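Long-range contacts in giding protein-mglB (Thermus thermophilus, PDB 1J3W), which probably acts as a molecular adaptor and guanyl-nucleotide exchange factor of the Roadblock/LC7 family: residues A29-L34 and K52-D57; M92-D97 and V106-E111. All blocks are in the same frame, centred on the assembly; numbering follows the deposited sequence.

Contact 1. Residues A29-L34 and K52-D57; sequences ARYALL and KPPPLD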
loop_
_atom_site.group_PDB
_atom_site.type_symbol
_atom_site.label_atom_id
_atom_site.label_comp_id
_atom_site.label_asym_id
_atom_site.label_seq_id
_atom_site.Cartn_x
_atom_site.Cartn_y
_atom_site.Cartn_z
ATOM N N ALA B 29 20.051 18.815 -2.940
ATOM C CA ALA B 29 19.645 17.410 -2.976
ATOM C C ALA B 29 20.608 16.560 -3.802
ATOM O O ALA B 29 21.365 17.077 -4.627
ATOM C CB ALA B 29 18.232 17.278 -3.543
ATOM N N ARG B 30 20.561 15.249 -3.580
ATOM C CA ARG B 30 21.420 14.314 -4.291
ATOM C C ARG B 30 20.876 13.911 -5.649
ATOM O O ARG B 30 21.590 13.946 -6.652
ATOM C CB ARG B 30 21.612 13.025 -3.486
ATOM C CG ARG B 30 22.415 13.140 -2.213
ATOM C CD ARG B 30 22.717 11.737 -1.688
ATOM N NE ARG B 30 23.551 11.755 -0.492
ATOM C CZ ARG B 30 24.121 10.677 0.032
ATOM N NH1 ARG B 30 23.953 9.491 -0.541
ATOM N NH2 ARG B 30 24.845 10.780 1.139
ATOM N N TYR B 31 19.609 13.505 -5.676
ATOM C CA TYR B 31 19.009 13.021 -6.911
ATOM C C TYR B 31 17.634 13.614 -7.138
ATOM O O TYR B 31 16.874 13.833 -6.189
ATOM C CB TYR B 31 18.904 11.486 -6.863
ATOM C CG TYR B 31 20.125 10.802 -6.276
ATOM C CD1 TYR B 31 21.382 10.953 -6.862
ATOM C CD2 TYR B 31 20.032 10.049 -5.103
ATOM C CE1 TYR B 31 22.517 10.384 -6.290
ATOM C CE2 TYR B 31 21.166 9.473 -4.522
ATOM C CZ TYR B 31 22.402 9.650 -5.122
ATOM O OH TYR B 31 23.528 9.111 -4.537
ATOM N N ALA B 32 17.319 13.865 -8.402
ATOM C CA ALA B 32 16.027 14.428 -8.777
ATOM C C ALA B 32 15.456 13.621 -9.930
ATOM O O ALA B 32 16.153 13.338 -10.904
ATOM C CB ALA B 32 16.190 15.881 -9.187
ATOM N N LEU B 33 14.189 13.243 -9.824
ATOM C CA LEU B 33 13.563 12.463 -10.882
ATOM C C LEU B 33 12.135 12.879 -11.136
ATOM O O LEU B 33 11.453 13.377 -10.240
ATOM C CB LEU B 33 13.510 10.975 -10.524
ATOM C CG LEU B 33 14.677 10.166 -9.981
ATOM C CD1 LEU B 33 14.851 10.448 -8.493
ATOM C CD2 LEU B 33 14.372 8.684 -10.192
ATOM N N LEU B 34 11.694 12.677 -12.373
ATOM C CA LEU B 34 10.328 12.844 -12.700
ATOM C C LEU B 34 9.878 11.502 -13.155
ATOM O O LEU B 34 10.465 10.891 -14.036
ATOM C CB LEU B 34 10.226 13.840 -13.854
ATOM C CG LEU B 34 8.785 14.025 -14.330
ATOM C CD1 LEU B 34 7.935 14.794 -13.317
ATOM C CD2 LEU B 34 8.685 14.793 -15.646
ATOM N N LYS B 52 27.050 7.267 -6.468
ATOM C CA LYS B 52 26.137 6.527 -7.322
ATOM C C LYS B 52 24.829 6.370 -6.551
ATOM O O LYS B 52 24.834 5.988 -5.383
ATOM C CB LYS B 52 26.728 5.154 -7.639
ATOM C CG LYS B 52 25.836 4.255 -8.470
ATOM C CD LYS B 52 26.482 2.887 -8.645
ATOM C CE LYS B 52 25.583 1.924 -9.399
ATOM N NZ LYS B 52 26.215 0.577 -9.512
ATOM N N PRO B 53 23.693 6.674 -7.193
ATOM C CA PRO B 53 22.413 6.542 -6.498
ATOM C C PRO B 53 21.967 5.099 -6.375
ATOM O O PRO B 53 22.523 4.209 -7.014
ATOM C CB PRO B 53 21.461 7.333 -7.388
ATOM C CG PRO B 53 21.994 7.046 -8.758
ATOM C CD PRO B 53 23.494 7.215 -8.551
ATOM N N PRO B 54 20.977 4.844 -5.513
ATOM C CA PRO B 54 20.497 3.470 -5.383
ATOM C C PRO B 54 19.788 3.230 -6.715
ATOM O O PRO B 54 19.552 4.178 -7.466
ATOM C CB PRO B 54 19.530 3.558 -4.206
ATOM C CG PRO B 54 18.993 4.945 -4.315
ATOM C CD PRO B 54 20.230 5.757 -4.629
ATOM N N PRO B 55 19.449 1.975 -7.042
ATOM C CA PRO B 55 18.767 1.716 -8.317
ATOM C C PRO B 55 17.583 2.664 -8.501
ATOM O O PRO B 55 16.603 2.591 -7.761
ATOM C CB PRO B 55 18.334 0.258 -8.184
ATOM C CG PRO B 55 19.398 -0.326 -7.306
ATOM C CD PRO B 55 19.594 0.738 -6.255
ATOM N N LEU B 56 17.662 3.540 -9.496
ATOM C CA LEU B 56 16.598 4.514 -9.712
ATOM C C LEU B 56 15.278 3.916 -10.159
ATOM O O LEU B 56 14.217 4.452 -9.840
ATOM C CB LEU B 56 17.053 5.590 -10.700
ATOM C CG LEU B 56 18.191 6.480 -10.192
ATOM C CD1 LEU B 56 18.545 7.488 -11.270
ATOM C CD2 LEU B 56 17.784 7.189 -8.908
ATOM N N ASP B 57 15.331 2.815 -10.903
ATOM C CA ASP B 57 14.093 2.185 -11.334
ATOM C C ASP B 57 13.375 1.606 -10.113
ATOM O O ASP B 57 12.157 1.716 -9.997
ATOM C CB ASP B 57 14.367 1.118 -12.409
ATOM C CG ASP B 57 15.317 0.025 -11.949
ATOM O OD1 ASP B 57 16.185 0.257 -11.080
ATOM O OD2 ASP B 57 15.202 -1.092 -12.496
#
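Tyr31 and Leu33, alternate residues of an inner strand of the Roadblock/LC7 sheet, meet the proline-rich lead-in to helix 56-69, chiefly at Pro53, Pro54 and Leu56. Tyr31 gives the larger share of the 29-34 side. Pro53 sets its CB over the middle of the Tyr31 ring, 3.4 Å from the centroid and 12° off the ring normal, a CH-pi interaction. Arg30 CB covers the opposite face at 3.6 Å above the plane, so the ring is clamped between its own sequence neighbour and the proline. With CG beside the backbone N and anti to the carbonyl carbon (chi1 -41°), the ring reaches out from the strand to this site. Pro54 comes in obliquely, its CD 3.8 Å from Tyr31 CE2. At the far end of the ring the hydroxyl is hydrogen-bonded to Pro51 O, which fixes the phenol against the chain just before 52-57. Replacing Tyr31 with a serine would probably leave Pro53 CB without its aromatic platform and Pro51 O without this partner, letting the proline segment shift against the sheet.

Arg30 and Tyr31 both face Val108 of the adjoining strand, a classic beta bulge. Two residues further on, Leu33 points to the same side of the sheet as Tyr31 and meets the first turn of helix 56-69, with Pro55 at its N-cap position. Leu33 CD2 lies 3.9 Å from Leu56 CD2 and 4.1 Å from Leu56 CB, an apolar contact between crossing side chains. Leu56 also packs on His44 and Glu46 of strand 41-46, so the start of the helix spans two adjacent strands. Pro54 and Pro55 also pack against Leu76 of the second subunit.

Contact 2. Residues M92-D97 and V106-E111; sequences MGLYVD and VLVFDE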
loop_
_atom_site.group_PDB
_atom_site.type_symbol
_atom_site.label_atom_id
_atom_site.label_comp_id
_atom_site.label_asym_id
_atom_site.label_seq_id
_atom_site.Cartn_x
_atom_site.Cartn_y
_atom_site.Cartn_z
ATOM N N MET B 92 19.054 10.403 5.583
ATOM C CA MET B 92 18.405 10.523 4.282
ATOM C C MET B 92 16.939 10.925 4.345
ATOM O O MET B 92 16.212 10.521 5.252
ATOM C CB MET B 92 18.501 9.199 3.524
ATOM C CG MET B 92 19.911 8.683 3.296
ATOM S SD MET B 92 20.960 9.870 2.453
ATOM C CE MET B 92 20.159 9.998 0.900
ATOM N N GLY B 93 16.520 11.704 3.351
ATOM C CA GLY B 93 15.146 12.156 3.252
ATOM C C GLY B 93 14.623 12.010 1.833
ATOM O O GLY B 93 15.392 11.903 0.866
ATOM N N LEU B 94 13.301 12.011 1.713
ATOM C CA LEU B 94 12.631 11.870 0.431
ATOM C C LEU B 94 11.498 12.882 0.334
ATOM O O LEU B 94 10.678 12.994 1.242
ATOM C CB LEU B 94 12.066 10.448 0.310
ATOM C CG LEU B 94 11.303 10.044 -0.950
ATOM C CD1 LEU B 94 12.258 9.974 -2.123
ATOM C CD2 LEU B 94 10.645 8.685 -0.724
ATOM N N TYR B 95 11.474 13.629 -0.763
ATOM C CA TYR B 95 10.434 14.618 -1.021
ATOM C C TYR B 95 9.743 14.205 -2.310
ATOM O O TYR B 95 10.401 13.979 -3.326
ATOM C CB TYR B 95 11.044 16.008 -1.211
ATOM C CG TYR B 95 10.054 17.070 -1.636
ATOM C CD1 TYR B 95 9.282 17.745 -0.697
ATOM C CD2 TYR B 95 9.886 17.394 -2.984
ATOM C CE1 TYR B 95 8.366 18.718 -1.079
ATOM C CE2 TYR B 95 8.967 18.370 -3.380
ATOM C CZ TYR B 95 8.213 19.025 -2.421
ATOM O OH TYR B 95 7.289 19.977 -2.798
ATOM N N VAL B 96 8.422 14.093 -2.264
ATOM C CA VAL B 96 7.645 13.733 -3.439
ATOM C C VAL B 96 6.497 14.724 -3.581
ATOM O O VAL B 96 5.802 15.023 -2.609
ATOM C CB VAL B 96 7.066 12.310 -3.319
ATOM C CG1 VAL B 96 6.280 11.957 -4.573
ATOM C CG2 VAL B 96 8.189 11.312 -3.102
ATOM N N ASP B 97 6.302 15.243 -4.788
ATOM C CA ASP B 97 5.224 16.190 -5.021
ATOM C C ASP B 97 4.625 15.926 -6.395
ATOM O O ASP B 97 5.328 15.547 -7.330
ATOM C CB ASP B 97 5.751 17.628 -4.929
ATOM C CG ASP B 97 4.635 18.665 -4.877
ATOM O OD1 ASP B 97 3.503 18.322 -4.471
ATOM O OD2 ASP B 97 4.898 19.831 -5.226
ATOM N N VAL B 106 10.432 13.644 -7.630
ATOM C CA VAL B 106 11.063 12.964 -6.505
ATOM C C VAL B 106 12.441 13.564 -6.234
ATOM O O VAL B 106 13.247 13.705 -7.148
ATOM C CB VAL B 106 11.256 11.456 -6.795
ATOM C CG1 VAL B 106 11.909 10.772 -5.596
ATOM C CG2 VAL B 106 9.909 10.807 -7.128
ATOM N N LEU B 107 12.696 13.946 -4.986
ATOM C CA LEU B 107 14.003 14.472 -4.607
ATOM C C LEU B 107 14.522 13.635 -3.452
ATOM O O LEU B 107 13.816 13.423 -2.466
ATOM C CB LEU B 107 13.922 15.934 -4.157
ATOM C CG LEU B 107 13.472 16.973 -5.185
ATOM C CD1 LEU B 107 13.425 18.358 -4.543
ATOM C CD2 LEU B 107 14.444 16.979 -6.363
ATOM N N VAL B 108 15.743 13.136 -3.591
ATOM C CA VAL B 108 16.386 12.356 -2.537
ATOM C C VAL B 108 17.466 13.278 -1.995
ATOM O O VAL B 108 18.270 13.819 -2.762
ATOM C CB VAL B 108 17.036 11.077 -3.088
ATOM C CG1 VAL B 108 17.837 10.383 -1.985
ATOM C CG2 VAL B 108 15.962 10.148 -3.635
ATOM N N PHE B 109 17.491 13.460 -0.679
ATOM C CA PHE B 109 18.460 14.374 -0.096
ATOM C C PHE B 109 19.039 13.868 1.209
ATOM O O PHE B 109 18.516 12.929 1.809
ATOM C CB PHE B 109 17.794 15.747 0.113
ATOM C CG PHE B 109 16.592 15.722 1.034
ATOM C CD1 PHE B 109 16.736 15.960 2.399
ATOM C CD2 PHE B 109 15.314 15.463 0.533
ATOM C CE1 PHE B 109 15.625 15.941 3.254
ATOM C CE2 PHE B 109 14.200 15.442 1.376
ATOM C CZ PHE B 109 14.353 15.680 2.736
ATOM N N ASP B 110 20.147 14.471 1.620
ATOM C CA ASP B 110 20.785 14.114 2.879
ATOM C C ASP B 110 20.854 15.366 3.750
ATOM O O ASP B 110 20.171 16.358 3.470
ATOM C CB ASP B 110 22.170 13.472 2.643
ATOM C CG ASP B 110 23.156 14.393 1.946
ATOM O OD1 ASP B 110 24.082 13.874 1.285
ATOM O OD2 ASP B 110 23.028 15.619 2.066
ATOM N N GLU B 111 21.652 15.327 4.812
ATOM C CA GLU B 111 21.743 16.468 5.717
ATOM C C GLU B 111 22.272 17.753 5.096
ATOM O O GLU B 111 22.093 18.831 5.662
ATOM C CB GLU B 111 22.597 16.115 6.941
ATOM C CG GLU B 111 23.964 15.559 6.597
ATOM C CD GLU B 111 24.005 14.051 6.684
ATOM O OE1 GLU B 111 24.104 13.530 7.817
ATOM O OE2 GLU B 111 23.927 13.387 5.626
#
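Gly93 and Phe109 exchange two backbone hydrogen bonds, Gly93 N to Phe109 O at 2.8 Å and Phe109 N to Gly93 O at 3.0 Å. Tyr95 and Leu107 form the other hydrogen-bonded pair, with Tyr95 N to Leu107 O at 2.9 Å and Leu107 N to Tyr95 O at 2.8 Å. Between and beyond these lie the non-hydrogen-bonded pairs Leu94-Val108 and Val96-Val106. This is the ladder of an antiparallel beta hairpin, strands 93-98 and 103-109, whose short segments run at 166° to each other.

Phe109 has its CG between the backbone N and the carbonyl carbon (chi1 60°), which folds the ring back across the partner strand and over Gly93. Gly93 CA lies 3.8 Å from the ring centroid, over the face, a CH-pi contact; a beta carbon on residue 93 would clash with Phe109 CZ, so the close approach of the ring depends on the glycine. The edge of the ring reaches toward Tyr95 N. On this face Tyr95 and Leu107 run side by side, CD2 to CD1, and helix 115-135 covers Tyr95 and Phe109.

The other face carries Leu94, Val96, Val106 and Val108: Leu94 CD1 wedges against Val106 CG1 at 3.6 Å and also touches Val108 CG2. The Met92 chain bends at chi2 and chi3, bringing CE to 3.7 Å from Val108 CG1. Leu73 and Leu77 of the second subunit pack on this side.

In the fold
Contacts 1 and 2 follow one another along the chain and share one antiparallel sheet, their centres about 9 Å apart. Strands 31-36 and 103-109 are neighbours in it: Leu33 O lies 2.8 Å from Val106 N, a probable hydrogen bond, and Ala32 CB packs on Leu107 CD2 at 3.5 Å on the face covered by helices 10-27 and 115-135. Further along this strand pair Arg30 NE forms a salt bridge with Asp110 OD1 at 2.8 Å, tying the bulge of contact 1 to the residue that follows strand 103-109. Both contacts also touch the second subunit, and in contact 2 Met92 N is hydrogen-bonded to Glu79 OE2 of that subunit.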